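Nucleoporin NUP159 (Saccharomyces cerevisiae, PDB 1XIP) serves as a component of the nuclear pore complex, its N-terminal beta-propeller domain tethering the helicase Dbp5 to the pore for mRNA export. Local coordinates at residues L68-T73 against S374-V378; F95-V100 against L111-E115; F200-L206 against S257-Q261; F227-N233 against D245-I251; V342-T346 against P364-I368. All coordinates share one frame; numbering follows the deposited sequence.

Interaction 1: L68-T73 against S374-V378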
# COMPACT_ATOMS: atom_id res chain seq x y z
N LEU A 68 -10.92 -15.68 -10.56
CA LEU A 68 -10.54 -15.48 -9.18
C LEU A 68 -11.75 -15.10 -8.33
O LEU A 68 -11.95 -15.64 -7.24
CB LEU A 68 -9.46 -14.41 -9.09
CG LEU A 68 -8.96 -14.01 -7.71
CD1 LEU A 68 -8.30 -15.19 -7.02
CD2 LEU A 68 -8.00 -12.80 -7.83
N ARG A 69 -12.57 -14.20 -8.85
CA ARG A 69 -13.79 -13.83 -8.15
C ARG A 69 -14.62 -15.08 -7.85
O ARG A 69 -14.96 -15.33 -6.70
CB ARG A 69 -14.60 -12.82 -8.96
CG ARG A 69 -15.62 -12.06 -8.14
CD ARG A 69 -17.05 -12.31 -8.59
NE ARG A 69 -18.07 -12.03 -7.56
CZ ARG A 69 -18.82 -10.93 -7.51
NH1 ARG A 69 -18.66 -9.96 -8.42
NH2 ARG A 69 -19.74 -10.78 -6.55
N ASP A 70 -14.88 -15.89 -8.88
CA ASP A 70 -15.74 -17.06 -8.78
C ASP A 70 -15.16 -18.14 -7.88
O ASP A 70 -15.90 -18.84 -7.17
CB ASP A 70 -15.98 -17.64 -10.17
CG ASP A 70 -16.97 -16.83 -10.98
OD1 ASP A 70 -17.49 -15.81 -10.47
OD2 ASP A 70 -17.29 -17.13 -12.16
N HIS A 71 -13.84 -18.29 -7.92
CA HIS A 71 -13.13 -19.23 -7.06
C HIS A 71 -13.33 -18.87 -5.58
O HIS A 71 -13.58 -19.73 -4.74
CB HIS A 71 -11.64 -19.29 -7.41
CG HIS A 71 -10.84 -20.18 -6.52
ND1 HIS A 71 -11.02 -21.56 -6.48
CD2 HIS A 71 -9.88 -19.91 -5.61
CE1 HIS A 71 -10.19 -22.08 -5.60
NE2 HIS A 71 -9.49 -21.10 -5.05
N ILE A 72 -13.22 -17.59 -5.27
CA ILE A 72 -13.29 -17.11 -3.90
C ILE A 72 -14.73 -17.13 -3.36
O ILE A 72 -14.96 -17.51 -2.21
CB ILE A 72 -12.70 -15.70 -3.81
CG1 ILE A 72 -11.21 -15.69 -4.19
CG2 ILE A 72 -12.97 -15.09 -2.45
CD1 ILE A 72 -10.28 -16.26 -3.17
N THR A 73 -15.69 -16.73 -4.19
CA THR A 73 -17.06 -16.54 -3.73
C THR A 73 -17.95 -17.78 -3.80
O THR A 73 -18.85 -17.96 -2.98
CB THR A 73 -17.72 -15.31 -4.43
OG1 THR A 73 -17.64 -15.44 -5.85
CG2 THR A 73 -16.92 -14.07 -4.14
N SER A 374 -3.20 -16.20 1.14
CA SER A 374 -4.64 -16.19 1.20
C SER A 374 -5.17 -14.89 0.65
O SER A 374 -4.55 -13.83 0.85
CB SER A 374 -5.10 -16.39 2.64
OG SER A 374 -6.47 -16.73 2.66
N LEU A 375 -6.28 -14.96 -0.07
CA LEU A 375 -6.90 -13.78 -0.65
C LEU A 375 -8.30 -13.63 -0.13
O LEU A 375 -9.08 -14.58 -0.11
CB LEU A 375 -6.91 -13.83 -2.19
CG LEU A 375 -7.31 -12.50 -2.87
CD1 LEU A 375 -6.35 -12.12 -3.91
CD2 LEU A 375 -8.69 -12.53 -3.45
N GLN A 376 -8.63 -12.41 0.26
CA GLN A 376 -9.93 -12.07 0.80
C GLN A 376 -10.62 -11.06 -0.14
O GLN A 376 -9.98 -10.12 -0.64
CB GLN A 376 -9.71 -11.45 2.15
CG GLN A 376 -10.94 -11.05 2.87
CD GLN A 376 -10.65 -10.31 4.17
OE1 GLN A 376 -9.48 -10.03 4.51
NE2 GLN A 376 -11.72 -9.98 4.91
N ILE A 377 -11.91 -11.27 -0.41
CA ILE A 377 -12.70 -10.28 -1.13
C ILE A 377 -13.73 -9.65 -0.21
O ILE A 377 -14.50 -10.35 0.45
CB ILE A 377 -13.42 -10.86 -2.38
CG1 ILE A 377 -12.41 -11.38 -3.41
CG2 ILE A 377 -14.33 -9.79 -3.02
CD1 ILE A 377 -13.07 -11.95 -4.66
N VAL A 378 -13.73 -8.32 -0.18
CA VAL A 378 -14.58 -7.56 0.72
C VAL A 378 -15.31 -6.45 -0.07
O VAL A 378 -14.69 -5.57 -0.68
CB VAL A 378 -13.72 -6.98 1.90
CG1 VAL A 378 -14.52 -6.11 2.74
CG2 VAL A 378 -13.16 -8.09 2.75
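I72 drops from the helix onto the strand between L375 and I377, using a different branch for each. I72 CG1 lies beside the backbone N (chi1 -63°), which carries I72 CD1 to within 3.7 Å of L375 O and 4.1 Å of L375 CD2; these two side chains cross at about a right angle. I72 CG2, the other branch, meets I377 CD1 at 3.8 Å, the two isoleucines meeting at an oblique angle. Branching at CB thus lets one residue touch two neighbours. I377 reaches toward the helix, its CG1 arm extended (chi2 180°), and I377 CD1 lies 4.0 Å from R69 CA. One turn back, L68 CD2 comes to 4.3 Å from L375 CD1. No hydrogen bond spans the contact; meanwhile the helix satisfies its own hydroxyl, T73 OG1 donating to R69 O at 2.8 Å from above the carbonyl plane. The axes of segments 68-73 and 374-378 stand almost perpendicular, at 92°. Y367 of strand 365-370 lies against L68, R69, L375 and I377 alike, and beyond strand 374-381 comes strand 18-26, so the helix that joins strands 59-64 and 83-86 of one propeller blade packs on the neighbouring sheet.

Interaction 2: F95-V100 against L111-E115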
# COMPACT_ATOMS: atom_id res chain seq x y z
N PHE A 95 0.11 -3.83 -13.56
CA PHE A 95 -0.15 -3.73 -14.99
C PHE A 95 0.25 -2.38 -15.52
O PHE A 95 0.03 -1.37 -14.87
CB PHE A 95 -1.62 -3.99 -15.32
CG PHE A 95 -2.08 -5.37 -14.98
CD1 PHE A 95 -2.68 -5.65 -13.75
CD2 PHE A 95 -1.93 -6.40 -15.89
CE1 PHE A 95 -3.11 -6.93 -13.44
CE2 PHE A 95 -2.36 -7.68 -15.59
CZ PHE A 95 -2.96 -7.95 -14.35
N HIS A 96 0.83 -2.36 -16.72
CA HIS A 96 1.25 -1.13 -17.38
C HIS A 96 1.15 -1.30 -18.89
O HIS A 96 1.93 -2.05 -19.48
CB HIS A 96 2.70 -0.78 -17.00
CG HIS A 96 3.25 0.41 -17.72
ND1 HIS A 96 4.18 0.30 -18.74
CD2 HIS A 96 3.00 1.74 -17.59
CE1 HIS A 96 4.49 1.51 -19.19
NE2 HIS A 96 3.78 2.40 -18.50
N GLY A 97 0.22 -0.61 -19.52
CA GLY A 97 0.00 -0.81 -20.93
C GLY A 97 -0.31 -2.27 -21.17
O GLY A 97 -1.14 -2.85 -20.47
N ASP A 98 0.37 -2.89 -22.12
CA ASP A 98 0.15 -4.31 -22.38
C ASP A 98 1.18 -5.23 -21.71
O ASP A 98 1.48 -6.30 -22.21
CB ASP A 98 0.07 -4.56 -23.88
CG ASP A 98 -1.32 -4.23 -24.46
OD1 ASP A 98 -1.64 -3.02 -24.62
OD2 ASP A 98 -2.15 -5.12 -24.77
N GLN A 99 1.70 -4.79 -20.57
CA GLN A 99 2.77 -5.48 -19.87
C GLN A 99 2.44 -5.65 -18.40
O GLN A 99 1.55 -4.98 -17.87
CB GLN A 99 4.05 -4.67 -19.97
CG GLN A 99 4.82 -4.83 -21.26
CD GLN A 99 6.06 -3.94 -21.30
OE1 GLN A 99 6.24 -3.04 -20.45
NE2 GLN A 99 6.93 -4.19 -22.27
N VAL A 100 3.16 -6.54 -17.74
CA VAL A 100 3.13 -6.62 -16.29
C VAL A 100 4.54 -6.37 -15.75
O VAL A 100 5.51 -7.00 -16.19
CB VAL A 100 2.61 -7.99 -15.82
CG1 VAL A 100 2.61 -8.07 -14.32
CG2 VAL A 100 1.22 -8.22 -16.31
N LEU A 111 6.74 -8.78 -18.20
CA LEU A 111 6.09 -9.86 -18.94
C LEU A 111 5.16 -9.29 -20.00
O LEU A 111 4.33 -8.44 -19.71
CB LEU A 111 5.35 -10.81 -18.00
CG LEU A 111 4.32 -11.75 -18.62
CD1 LEU A 111 5.00 -12.96 -19.21
CD2 LEU A 111 3.30 -12.15 -17.59
N ASP A 112 5.30 -9.76 -21.22
CA ASP A 112 4.53 -9.25 -22.32
C ASP A 112 3.20 -9.98 -22.32
O ASP A 112 3.17 -11.19 -22.38
CB ASP A 112 5.30 -9.53 -23.61
CG ASP A 112 4.78 -8.75 -24.80
OD1 ASP A 112 3.63 -8.21 -24.75
OD2 ASP A 112 5.46 -8.64 -25.84
N LEU A 113 2.10 -9.24 -22.24
CA LEU A 113 0.80 -9.88 -22.00
C LEU A 113 0.23 -10.48 -23.25
O LEU A 113 -0.73 -11.25 -23.19
CB LEU A 113 -0.20 -8.91 -21.38
CG LEU A 113 -0.07 -8.62 -19.89
CD1 LEU A 113 -0.79 -7.33 -19.57
CD2 LEU A 113 -0.62 -9.75 -19.04
N GLU A 114 0.83 -10.14 -24.39
CA GLU A 114 0.39 -10.70 -25.67
C GLU A 114 1.33 -11.79 -26.21
O GLU A 114 0.95 -12.54 -27.12
CB GLU A 114 0.16 -9.58 -26.69
CG GLU A 114 -1.30 -9.13 -26.74
CD GLU A 114 -1.47 -7.73 -27.33
OE1 GLU A 114 -1.07 -7.51 -28.50
OE2 GLU A 114 -2.02 -6.86 -26.62
N GLU A 115 2.54 -11.87 -25.67
CA GLU A 115 3.42 -13.00 -25.91
C GLU A 115 4.04 -13.46 -24.59
O GLU A 115 5.19 -13.13 -24.28
CB GLU A 115 4.51 -12.66 -26.93
CG GLU A 115 4.89 -13.84 -27.84
CD GLU A 115 6.11 -13.55 -28.73
OE1 GLU A 115 6.98 -12.73 -28.31
OE2 GLU A 115 6.20 -14.15 -29.84
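Backbone pairing topped by an apolar leucine plug, L113, closes the open end of the hairpin 99-104/107-112, beside the turn that joins strands 90-96 and 99-104; F95, D98 and V100 surround the L113 side chain. Regular pairing ends just before it: V100 and L111 form a hydrogen-bonded antiparallel pair, with V100 N to L111 O and L111 N to V100 O both 3.0 Å, and Q99 faces D112 as the non-hydrogen-bonded pair. One more bond follows past the strand, from L113 N to D98 O at 3.0 Å, and it holds the chain of L113 close to the turn. That turn, from H96 to Q99, is a type II' beta turn linking strands 90-96 and 99-104 of a four-stranded antiparallel propeller blade; G97 occupies the position whose positive phi (58°) glycine tolerates easily. The leucine fork divides its work. L113 CD2 presses on V100 CG2 at 3.6 Å, the side chains crossing nearly at right angles, whereas L113 CD1 approaches F95 CD2 at 4.0 Å, coming to the edge of the ring near its plane. With L113 CG beside the backbone N (chi1 -78°), the fork is placed between these two partners. Cutting L113 back to alanine is likely to leave F95 and V100 without their shared apolar partner and open a gap between them. F95 rests also on L51 and V53 of the adjoining blade, and L113 on L51 and V62.

Interaction 3: F200-L206 against S257-Q261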
# COMPACT_ATOMS: atom_id res chain seq x y z
N PHE A 200 7.44 21.45 5.45
CA PHE A 200 7.26 21.68 6.88
C PHE A 200 7.98 20.69 7.80
O PHE A 200 8.34 19.59 7.39
CB PHE A 200 5.77 21.80 7.24
CG PHE A 200 4.94 20.63 6.85
CD1 PHE A 200 4.63 19.65 7.78
CD2 PHE A 200 4.44 20.51 5.56
CE1 PHE A 200 3.84 18.55 7.42
CE2 PHE A 200 3.66 19.42 5.19
CZ PHE A 200 3.35 18.44 6.13
N SER A 201 8.18 21.12 9.04
CA SER A 201 8.80 20.31 10.08
C SER A 201 7.73 19.82 11.06
O SER A 201 6.57 20.15 10.93
CB SER A 201 9.85 21.12 10.83
OG SER A 201 11.13 20.54 10.68
N LEU A 202 8.15 19.01 12.02
CA LEU A 202 7.26 18.50 13.06
C LEU A 202 6.87 19.60 14.04
O LEU A 202 7.68 20.50 14.32
CB LEU A 202 7.95 17.38 13.83
CG LEU A 202 7.34 16.00 13.80
CD1 LEU A 202 7.27 15.54 12.38
CD2 LEU A 202 8.19 15.08 14.62
N PRO A 203 5.65 19.53 14.58
CA PRO A 203 5.23 20.46 15.63
C PRO A 203 6.09 20.27 16.86
O PRO A 203 6.55 19.15 17.14
CB PRO A 203 3.79 20.03 15.92
CG PRO A 203 3.38 19.27 14.79
CD PRO A 203 4.59 18.57 14.25
N SER A 204 6.30 21.36 17.59
CA SER A 204 7.13 21.37 18.80
C SER A 204 6.84 20.20 19.73
O SER A 204 7.76 19.51 20.17
CB SER A 204 6.93 22.68 19.53
OG SER A 204 8.08 23.00 20.29
N GLU A 205 5.56 19.97 20.00
CA GLU A 205 5.13 18.93 20.94
C GLU A 205 5.37 17.53 20.42
O GLU A 205 5.28 16.57 21.18
CB GLU A 205 3.65 19.08 21.27
CG GLU A 205 3.27 20.42 21.87
CD GLU A 205 2.70 21.38 20.85
OE1 GLU A 205 3.23 21.47 19.70
OE2 GLU A 205 1.72 22.08 21.21
N LEU A 206 5.68 17.41 19.13
CA LEU A 206 5.95 16.12 18.51
C LEU A 206 7.44 15.84 18.41
O LEU A 206 7.85 14.69 18.38
CB LEU A 206 5.29 15.99 17.14
CG LEU A 206 3.76 16.06 17.09
CD1 LEU A 206 3.26 15.36 15.85
CD2 LEU A 206 3.11 15.46 18.36
N SER A 257 0.61 26.53 6.59
CA SER A 257 0.72 25.96 7.95
C SER A 257 0.05 24.59 8.06
O SER A 257 -1.16 24.45 7.86
CB SER A 257 0.16 26.92 9.02
OG SER A 257 -1.25 27.06 8.91
N ALA A 258 0.86 23.59 8.39
CA ALA A 258 0.36 22.24 8.58
C ALA A 258 -0.16 22.06 10.00
O ALA A 258 0.43 22.56 10.95
CB ALA A 258 1.47 21.24 8.30
N SER A 259 -1.29 21.37 10.14
CA SER A 259 -1.74 20.93 11.45
C SER A 259 -1.63 19.41 11.55
O SER A 259 -1.98 18.69 10.62
CB SER A 259 -3.18 21.37 11.73
OG SER A 259 -3.80 21.86 10.57
N PHE A 260 -1.13 18.92 12.68
CA PHE A 260 -1.07 17.50 12.91
C PHE A 260 -2.17 17.13 13.89
O PHE A 260 -2.52 17.94 14.74
CB PHE A 260 0.28 17.14 13.52
CG PHE A 260 1.43 17.27 12.57
CD1 PHE A 260 2.28 16.19 12.36
CD2 PHE A 260 1.69 18.45 11.91
CE1 PHE A 260 3.37 16.29 11.50
CE2 PHE A 260 2.77 18.56 11.04
CZ PHE A 260 3.61 17.47 10.84
N GLN A 261 -2.71 15.93 13.76
CA GLN A 261 -3.74 15.44 14.67
C GLN A 261 -3.62 13.93 14.79
O GLN A 261 -3.54 13.25 13.77
CB GLN A 261 -5.13 15.76 14.12
CG GLN A 261 -5.55 17.23 14.16
CD GLN A 261 -6.85 17.46 13.41
OE1 GLN A 261 -6.87 17.53 12.19
NE2 GLN A 261 -7.96 17.54 14.15
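The F260 ring carries the P203 ring over one face: P203 CD sits above the centre, 3.5 Å from the F260 centroid and only 3° off the ring normal, a CH-pi contact, and P203 CG comes to 3.4 Å from F260 CD2. Proline suits this place because its compact ring, with CD hydrogens polarised by the adjacent N, can lie on an aromatic face. The F200 ring takes A258 instead: A258 CB lies over one face, 3.7 Å from the F200 centroid and somewhat toward the rim, the small alanine methyl fitting against the ring at this short distance. At the edge of F200, near its plane, comes F260 CZ, 3.6 Å from F200 CE1. The two rings therefore meet rim to rim with planes 83° apart, neither lying over the other's face. F200 is turned into this position by a first torsion of 57°, with CG between the backbone N and the carbonyl carbon. Around the rest of F260, L206 CD1 approaches F260 CD1 at 3.7 Å and L202 CD1 approaches F260 CE1 at 4.1 Å, both obliquely. No hydrogen bond crosses; within 200-206 the bond from L206 N to P203 O, 2.8 Å, folds the chain back so that L206 can reach the ring. I251 touches F200, A258 and F260 from strand 246-254, and L5 of strand 4-5 lies against P203, L206 and F260. Strand 193-200 ends one blade and strand 257-263 belongs to the next; as in beta-propellers generally, apolar and aromatic side chains fill the interface between adjacent blades.

Interaction 4: F227-N233 against D245-I251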
# COMPACT_ATOMS: atom_id res chain seq x y z
N PHE A 227 -2.29 14.54 4.53
CA PHE A 227 -1.40 13.39 4.53
C PHE A 227 -1.64 12.57 5.79
O PHE A 227 -2.17 13.06 6.80
CB PHE A 227 0.08 13.81 4.46
CG PHE A 227 0.38 14.87 3.43
CD1 PHE A 227 0.72 14.51 2.14
CD2 PHE A 227 0.33 16.22 3.76
CE1 PHE A 227 1.00 15.48 1.17
CE2 PHE A 227 0.60 17.21 2.80
CZ PHE A 227 0.94 16.83 1.51
N LEU A 228 -1.27 11.30 5.73
CA LEU A 228 -1.27 10.46 6.89
C LEU A 228 0.16 10.01 7.09
O LEU A 228 0.77 9.46 6.17
CB LEU A 228 -2.20 9.27 6.65
CG LEU A 228 -2.56 8.23 7.71
CD1 LEU A 228 -2.23 6.87 7.19
CD2 LEU A 228 -1.94 8.46 9.04
N ALA A 229 0.71 10.28 8.27
CA ALA A 229 2.09 9.94 8.60
C ALA A 229 2.15 8.98 9.77
O ALA A 229 1.32 9.04 10.67
CB ALA A 229 2.87 11.19 8.94
N VAL A 230 3.14 8.10 9.76
CA VAL A 230 3.32 7.21 10.90
C VAL A 230 4.75 7.24 11.42
O VAL A 230 5.70 7.29 10.65
CB VAL A 230 2.89 5.76 10.59
CG1 VAL A 230 2.89 4.94 11.89
CG2 VAL A 230 1.50 5.73 9.95
N PHE A 231 4.86 7.24 12.75
CA PHE A 231 6.14 7.21 13.44
C PHE A 231 6.10 6.06 14.44
O PHE A 231 5.07 5.80 15.05
CB PHE A 231 6.39 8.53 14.17
CG PHE A 231 6.31 9.72 13.27
CD1 PHE A 231 7.41 10.09 12.48
CD2 PHE A 231 5.14 10.47 13.20
CE1 PHE A 231 7.34 11.19 11.62
CE2 PHE A 231 5.05 11.58 12.33
CZ PHE A 231 6.16 11.94 11.53
N GLY A 232 7.23 5.38 14.61
CA GLY A 232 7.27 4.23 15.48
C GLY A 232 8.66 3.64 15.54
O GLY A 232 9.59 4.17 14.94
N ASN A 233 8.79 2.54 16.28
CA ASN A 233 10.08 1.91 16.50
C ASN A 233 10.66 1.40 15.20
O ASN A 233 9.92 1.06 14.27
CB ASN A 233 9.96 0.79 17.53
CG ASN A 233 8.92 -0.26 17.13
OD1 ASN A 233 7.75 0.05 16.92
ND2 ASN A 233 9.35 -1.51 17.05
N ASP A 245 5.16 -0.39 18.05
CA ASP A 245 4.63 0.78 18.71
C ASP A 245 4.62 1.97 17.75
O ASP A 245 5.67 2.46 17.34
CB ASP A 245 5.42 1.09 19.99
CG ASP A 245 4.96 2.36 20.68
OD1 ASP A 245 3.71 2.58 20.79
OD2 ASP A 245 5.77 3.22 21.13
N GLN A 246 3.42 2.43 17.39
CA GLN A 246 3.31 3.42 16.32
C GLN A 246 2.34 4.56 16.62
O GLN A 246 1.30 4.34 17.24
CB GLN A 246 2.89 2.73 15.03
CG GLN A 246 4.02 2.07 14.30
CD GLN A 246 3.54 1.16 13.21
OE1 GLN A 246 2.41 1.26 12.78
NE2 GLN A 246 4.40 0.25 12.76
N LYS A 247 2.66 5.75 16.15
CA LYS A 247 1.73 6.87 16.23
C LYS A 247 1.33 7.37 14.86
O LYS A 247 2.18 7.64 14.02
CB LYS A 247 2.33 7.99 17.06
CG LYS A 247 2.30 7.71 18.54
CD LYS A 247 2.69 8.91 19.34
CE LYS A 247 2.53 8.65 20.82
NZ LYS A 247 1.09 8.70 21.21
N MSE A 248 0.02 7.51 14.63
CA MSE A 248 -0.48 8.01 13.36
C MSE A 248 -1.00 9.43 13.45
O MSE A 248 -1.70 9.78 14.39
CB MSE A 248 -1.57 7.11 12.76
CG MSE A 248 -1.94 5.92 13.60
SE MSE A 248 -0.62 4.47 13.51
CE MSE A 248 -1.08 3.74 11.77
N TYR A 249 -0.67 10.23 12.44
CA TYR A 249 -1.10 11.61 12.39
C TYR A 249 -1.70 11.95 11.05
O TYR A 249 -1.17 11.58 10.01
CB TYR A 249 0.07 12.54 12.69
CG TYR A 249 0.58 12.43 14.11
CD1 TYR A 249 0.10 13.27 15.11
CD2 TYR A 249 1.54 11.49 14.45
CE1 TYR A 249 0.57 13.17 16.40
CE2 TYR A 249 2.01 11.38 15.73
CZ TYR A 249 1.53 12.21 16.70
OH TYR A 249 2.03 12.08 17.99
N ILE A 250 -2.83 12.65 11.08
CA ILE A 250 -3.37 13.27 9.90
C ILE A 250 -2.85 14.71 9.82
O ILE A 250 -3.00 15.48 10.76
CB ILE A 250 -4.89 13.25 9.96
CG1 ILE A 250 -5.42 11.82 10.16
CG2 ILE A 250 -5.48 13.95 8.73
CD1 ILE A 250 -5.47 10.97 8.90
N ILE A 251 -2.20 15.05 8.73
CA ILE A 251 -1.70 16.38 8.52
C ILE A 251 -2.57 17.05 7.46
O ILE A 251 -2.60 16.60 6.32
CB ILE A 251 -0.24 16.35 8.08
CG1 ILE A 251 0.62 15.73 9.17
CG2 ILE A 251 0.25 17.75 7.73
CD1 ILE A 251 1.77 14.86 8.64
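Strands 226-232 and 246-254 form an antiparallel pair inside one propeller blade, and F227 to G232 are matched residue for residue with I251 to Q246. Part of the first strand, 229-232, is an FG repeat; its FG residues, F231 and G232, are here built into a folded sheet rather than a flexible chain. F227, A229 and F231 form the hydrogen-bonded pairs with I251, Y249 and K247, each contributing two backbone bonds, such as A229 N to Y249 O at 2.9 Å. On the face of these residues Y249 CD2 comes to the edge of the F231 ring, 3.9 Å from F231 CD2, the two side chains crossing nearly at right angles. A229 is small enough for I251 CD1 to rest on A229 CB at 3.8 Å, and F184 of the neighbouring blade lies on A229, F231 and I251. K247 stretches off to a salt bridge with E262. The other face holds L228, V230, I250 and selenomethionine M248. V230 and M248 run side by side, pointing the same way, with V230 CG2 3.7 Å from M248 CE; the M248 chain bends twice to bring its methyl there, and M279 of strand 279-284 touches both. G232 is fully extended and its CA lies 3.0 Å from D245 O; a beta carbon on it would run into D245 O and Q246 CG, which suits glycine. Beyond it, D245 N donates nearly straight (171°) to N233 OD1 at 2.9 Å, from above the plane of the amide.

Interaction 5: V342-T346 against P364-I368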
# COMPACT_ATOMS: atom_id res chain seq x y z
N VAL A 342 -8.44 -3.15 -6.37
CA VAL A 342 -9.87 -2.88 -6.53
C VAL A 342 -10.47 -3.44 -7.80
O VAL A 342 -9.96 -3.22 -8.90
CB VAL A 342 -10.20 -1.35 -6.45
CG1 VAL A 342 -11.68 -1.12 -6.37
CG2 VAL A 342 -9.52 -0.73 -5.23
N ASP A 343 -11.58 -4.14 -7.62
CA ASP A 343 -12.29 -4.81 -8.69
C ASP A 343 -13.66 -4.16 -8.85
O ASP A 343 -14.43 -4.04 -7.91
CB ASP A 343 -12.39 -6.30 -8.38
CG ASP A 343 -13.40 -7.06 -9.25
OD1 ASP A 343 -13.77 -6.61 -10.35
OD2 ASP A 343 -13.85 -8.15 -8.90
N VAL A 344 -13.94 -3.75 -10.08
CA VAL A 344 -15.09 -2.94 -10.42
C VAL A 344 -15.92 -3.61 -11.53
O VAL A 344 -17.05 -3.22 -11.77
CB VAL A 344 -14.58 -1.53 -10.88
CG1 VAL A 344 -15.40 -0.94 -12.01
CG2 VAL A 344 -14.52 -0.58 -9.70
N VAL A 345 -15.38 -4.66 -12.16
CA VAL A 345 -15.96 -5.18 -13.41
C VAL A 345 -16.59 -6.58 -13.39
O VAL A 345 -17.41 -6.89 -14.28
CB VAL A 345 -14.96 -5.11 -14.60
CG1 VAL A 345 -14.71 -3.65 -15.02
CG2 VAL A 345 -13.64 -5.86 -14.27
N THR A 346 -16.22 -7.43 -12.42
CA THR A 346 -16.78 -8.81 -12.33
C THR A 346 -18.28 -8.81 -11.99
O THR A 346 -18.81 -7.81 -11.51
CB THR A 346 -15.97 -9.71 -11.33
OG1 THR A 346 -16.00 -9.15 -10.01
CG2 THR A 346 -14.51 -9.72 -11.67
N PRO A 364 -17.85 -1.41 -5.08
CA PRO A 364 -16.49 -1.76 -5.47
C PRO A 364 -15.97 -2.88 -4.57
O PRO A 364 -16.39 -2.99 -3.40
CB PRO A 364 -15.70 -0.47 -5.23
CG PRO A 364 -16.73 0.60 -4.94
CD PRO A 364 -17.91 -0.11 -4.39
N LEU A 365 -15.07 -3.71 -5.09
CA LEU A 365 -14.61 -4.87 -4.36
C LEU A 365 -13.15 -4.68 -4.07
O LEU A 365 -12.37 -4.38 -4.97
CB LEU A 365 -14.85 -6.15 -5.16
CG LEU A 365 -16.30 -6.53 -5.51
CD1 LEU A 365 -16.36 -7.91 -6.17
CD2 LEU A 365 -17.23 -6.49 -4.31
N VAL A 366 -12.78 -4.82 -2.80
CA VAL A 366 -11.39 -4.75 -2.39
C VAL A 366 -10.85 -6.16 -2.20
O VAL A 366 -11.35 -6.94 -1.36
CB VAL A 366 -11.26 -3.95 -1.05
CG1 VAL A 366 -9.80 -3.77 -0.67
CG2 VAL A 366 -11.97 -2.60 -1.13
N TYR A 367 -9.85 -6.51 -2.99
CA TYR A 367 -9.13 -7.78 -2.85
C TYR A 367 -7.92 -7.53 -1.99
O TYR A 367 -7.15 -6.56 -2.25
CB TYR A 367 -8.65 -8.28 -4.20
CG TYR A 367 -9.71 -8.79 -5.14
CD1 TYR A 367 -10.95 -8.15 -5.28
CD2 TYR A 367 -9.46 -9.91 -5.94
CE1 TYR A 367 -11.90 -8.62 -6.16
CE2 TYR A 367 -10.40 -10.37 -6.83
CZ TYR A 367 -11.62 -9.73 -6.94
OH TYR A 367 -12.55 -10.23 -7.84
N ILE A 368 -7.73 -8.39 -0.98
CA ILE A 368 -6.60 -8.28 -0.04
C ILE A 368 -5.84 -9.60 0.03
O ILE A 368 -6.45 -10.66 0.25
CB ILE A 368 -7.10 -7.86 1.38
CG1 ILE A 368 -7.96 -6.57 1.31
CG2 ILE A 368 -5.93 -7.71 2.35
CD1 ILE A 368 -8.51 -6.09 2.64
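An Asx turn at D343 ends the edge strand 337-343, and its carboxylate is shared with Y367 of the adjacent strand. D343 OD1 accepts V345 N at 3.1 Å, met nearly head-on, plus a weaker bond from T346 N. D343 OD2 takes two hydroxyls: T346 OG1 at 2.6 Å on the syn side, and Y367 OH at 2.7 Å on the anti side, 34° out of the carboxylate plane. CG trans to the backbone N (chi1 166°) is what lets D343 OD2 reach the tyrosine hydroxyl. D343 CB itself packs 3.2 Å from Y367 CE1. Two strong donors on one buried oxygen probably favour the charged form. A leucine in its place would probably leave the hydroxyls of Y367 and T346 without their acceptor and free the turn to move. The strands themselves pair through D343 N to L365 O, 2.8 Å, and L365 N to D343 O, 2.9 Å, while on the other face V342 CG1 meets P364 CB at 4.2 Å. T346 OG1 also accepts from R69 NH1 of helix 65-73, and N47 bonds to V342 O and V344 N. An Asx turn, its aspartate also bonded to the adjacent strand's tyrosine, here ends the innermost strand of the propeller's closing blade.

Interactions 1 and 5 are adjacent, their centres about 10 Å apart, and share one sheet: strands 374-381 and 365-370 are neighbours in it, with Y367 lying between the carboxylate network of one and the apolar helix packing of the other. Since this sheet combines strand 18-26, from near the N-terminus, with three C-terminal strands, it closes the propeller ring. Interactions 3 and 4 form a similar pair across the molecule, about 12 Å apart, with a common cluster round I251. Interactions 1 and 3 are buried and apolar, between blades; interaction 4, also buried, is mostly backbone bonding within one. Interaction 5 is partly buried and rests on a carboxylate. Interaction 2, partly exposed, stands apart at the turn end of strands 90-96 and 99-104.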